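Local coordinates for bifunctional GH43-CE protein (Bacteroides eggerthii, PDB 6MLY) that probably cleaves xylose units from xylan through a family 43 glycoside hydrolase module and carries a second module related to carbohydrate esterases, at residues G350-T355 with A503-F508. Numbering follows the deposited sequence.
Sequences GYLRLT and ADFDYF
Arg353 reaches Asp504 across two neighbouring strands through its torsions: the arginine chain leaves with CG trans to the backbone N (chi1 178°) and bends at chi3, while Asp504 turns its CG trans to the carbonyl carbon. The two side chains then run alongside one another, guanidinium and carboxylate almost coplanar (5° apart). Arg353 NE donates to the syn side of Asp504 OD1 at 2.7 Å, somewhat tilted from both planes, and a weak second bond of 3.4 Å joins Arg353 NH2 to Asp504 OD2. Because Arg348 also forms a salt bridge to OD2, the buried carboxylate is shared by two arginines and is probably held in its charged form. Next to this pair, where Tyr351 CD2 lies 3.8 Å from Asp504 CB, the Tyr351 ring spreads over Asp506, whose OD1 sits over the ring centre; Tyr351 CE2 touches Asp506 CB at 3.6 Å, and Arg348 adds a cation-pi contact. Were Tyr351 replaced by an alanine, the Asp506 side chain would probably lose the ring packed against it, and Arg348 its aromatic partner. Such pairing illustrates how a concanavalin A-like beta-sandwich joins distant parts of the chain: strand 352-355 lies antiparallel to 502-511, which is flanked on its other side by strand 378-386. Leu352 and Phe505 form a hydrogen-bonded pair, with distances of 2.8 Å from Leu352 N to Phe505 O and 2.7 Å from Phe505 N to Leu352 O. Farther along, Ala503 N gives a 3.1 Å bond to Leu354 O, and the return bond is weak. On the face that carries Leu352, Leu354 and Phe505, toward strand 488-491 of the facing sheet, Leu354 crosses Phe505 at about a right angle, Leu354 CD1 lying 3.6 Å from Phe505 CE2, and Leu491 packs against both Leu352 and Phe505.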
loop_
_atom_site.group_PDB
_atom_site.type_symbol
_atom_site.label_atom_id
_atom_site.label_comp_id
_atom_site.label_asym_id
_atom_site.label_seq_id
_atom_site.Cartn_x
_atom_site.Cartn_y
_atom_site.Cartn_z
ATOM N N GLY A 350 5.549 2.688 -29.740
ATOM C CA GLY A 350 6.199 3.057 -28.482
ATOM C C GLY A 350 5.223 3.109 -27.312
ATOM O O GLY A 350 5.640 3.310 -26.158
ATOM N N TYR A 351 3.929 2.918 -27.607
ATOM C CA TYR A 351 2.846 3.035 -26.635
ATOM C C TYR A 351 1.983 1.761 -26.639
ATOM O O TYR A 351 1.740 1.147 -27.692
ATOM C CB TYR A 351 1.981 4.259 -26.952
ATOM C CG TYR A 351 2.665 5.600 -26.816
ATOM C CD1 TYR A 351 3.574 6.046 -27.762
ATOM C CD2 TYR A 351 2.386 6.442 -25.751
ATOM C CE1 TYR A 351 4.201 7.276 -27.647
ATOM C CE2 TYR A 351 3.005 7.674 -25.619
ATOM C CZ TYR A 351 3.915 8.097 -26.572
ATOM O OH TYR A 351 4.522 9.318 -26.453
ATOM N N LEU A 352 1.535 1.367 -25.440
ATOM C CA LEU A 352 0.459 0.392 -25.235
ATOM C C LEU A 352 -0.870 1.151 -25.197
ATOM O O LEU A 352 -0.993 2.131 -24.452
ATOM C CB LEU A 352 0.698 -0.348 -23.915
ATOM C CG LEU A 352 -0.518 -1.060 -23.321
ATOM C CD1 LEU A 352 -0.892 -2.277 -24.151
ATOM C CD2 LEU A 352 -0.259 -1.463 -21.881
ATOM N N ARG A 353 -1.849 0.706 -25.993
ATOM C CA ARG A 353 -3.144 1.384 -26.081
ATOM C C ARG A 353 -4.260 0.418 -25.668
ATOM O O ARG A 353 -4.670 -0.433 -26.458
ATOM C CB ARG A 353 -3.393 1.925 -27.494
ATOM C CG ARG A 353 -4.749 2.597 -27.673
ATOM C CD ARG A 353 -4.920 3.257 -29.028
ATOM N NE ARG A 353 -4.146 4.486 -29.126
ATOM C CZ ARG A 353 -4.263 5.382 -30.100
ATOM N NH1 ARG A 353 -5.109 5.183 -31.095
ATOM N NH2 ARG A 353 -3.525 6.477 -30.076
ATOM N N LEU A 354 -4.752 0.593 -24.436
ATOM C CA LEU A 354 -5.931 -0.106 -23.933
ATOM C C LEU A 354 -7.178 0.685 -24.347
ATOM O O LEU A 354 -7.274 1.868 -24.055
ATOM C CB LEU A 354 -5.835 -0.232 -22.408
ATOM C CG LEU A 354 -4.514 -0.774 -21.865
ATOM C CD1 LEU A 354 -4.513 -0.784 -20.346
ATOM C CD2 LEU A 354 -4.232 -2.166 -22.407
ATOM N N THR A 355 -8.105 0.022 -25.048
ATOM C CA THR A 355 -9.376 0.602 -25.483
ATOM C C THR A 355 -10.517 -0.098 -24.736
ATOM O O THR A 355 -10.405 -1.260 -24.351
ATOM C CB THR A 355 -9.534 0.500 -27.007
ATOM O OG1 THR A 355 -8.435 1.182 -27.613
ATOM C CG2 THR A 355 -10.826 1.090 -27.531
ATOM N N ALA A 503 -6.692 4.933 -23.836
ATOM C CA ALA A 503 -5.664 5.542 -23.002
ATOM C C ALA A 503 -4.308 4.938 -23.373
ATOM O O ALA A 503 -4.105 3.737 -23.224
ATOM C CB ALA A 503 -5.977 5.309 -21.546
ATOM N N ASP A 504 -3.388 5.769 -23.869
ATOM C CA ASP A 504 -2.067 5.295 -24.253
ATOM C C ASP A 504 -1.198 5.208 -22.995
ATOM O O ASP A 504 -1.389 5.979 -22.070
ATOM C CB ASP A 504 -1.429 6.198 -25.311
ATOM C CG ASP A 504 -2.311 6.446 -26.524
ATOM O OD1 ASP A 504 -3.178 5.588 -26.806
ATOM O OD2 ASP A 504 -2.132 7.507 -27.169
ATOM N N PHE A 505 -0.276 4.240 -22.976
ATOM C CA PHE A 505 0.780 4.137 -21.967
ATOM C C PHE A 505 2.135 4.089 -22.679
ATOM O O PHE A 505 2.372 3.180 -23.483
ATOM C CB PHE A 505 0.622 2.874 -21.119
ATOM C CG PHE A 505 -0.621 2.809 -20.269
ATOM C CD1 PHE A 505 -0.555 2.996 -18.898
ATOM C CD2 PHE A 505 -1.855 2.530 -20.836
ATOM C CE1 PHE A 505 -1.694 2.908 -18.113
ATOM C CE2 PHE A 505 -2.995 2.455 -20.050
ATOM C CZ PHE A 505 -2.913 2.644 -18.690
ATOM N N ASP A 506 3.007 5.067 -22.393
ATOM C CA ASP A 506 4.326 5.140 -23.035
ATOM C C ASP A 506 5.219 4.016 -22.493
ATOM O O ASP A 506 5.930 3.364 -23.263
ATOM C CB ASP A 506 4.992 6.508 -22.849
ATOM C CG ASP A 506 6.260 6.696 -23.671
ATOM O OD1 ASP A 506 6.425 5.978 -24.687
ATOM O OD2 ASP A 506 7.081 7.554 -23.290
ATOM N N TYR A 507 5.169 3.811 -21.169
ATOM C CA TYR A 507 6.026 2.857 -20.479
ATOM C C TYR A 507 5.392 2.419 -19.151
ATOM O O TYR A 507 4.480 3.059 -18.629
ATOM C CB TYR A 507 7.424 3.451 -20.253
ATOM C CG TYR A 507 7.513 4.565 -19.240
ATOM C CD1 TYR A 507 7.607 4.304 -17.882
ATOM C CD2 TYR A 507 7.534 5.891 -19.640
ATOM C CE1 TYR A 507 7.704 5.325 -16.949
ATOM C CE2 TYR A 507 7.627 6.924 -18.721
ATOM C CZ TYR A 507 7.712 6.644 -17.369
ATOM O OH TYR A 507 7.798 7.667 -16.465
ATOM N N PHE A 508 5.883 1.285 -18.640
ATOM C CA PHE A 508 5.779 0.916 -17.236
ATOM C C PHE A 508 7.203 0.755 -16.702
ATOM O O PHE A 508 8.065 0.232 -17.393
ATOM C CB PHE A 508 4.956 -0.363 -17.048
ATOM C CG PHE A 508 4.991 -0.938 -15.653
ATOM C CD1 PHE A 508 4.035 -0.586 -14.711
ATOM C CD2 PHE A 508 5.982 -1.829 -15.277
ATOM C CE1 PHE A 508 4.072 -1.110 -13.427
ATOM C CE2 PHE A 508 6.016 -2.355 -13.995
ATOM C CZ PHE A 508 5.064 -1.991 -13.070
#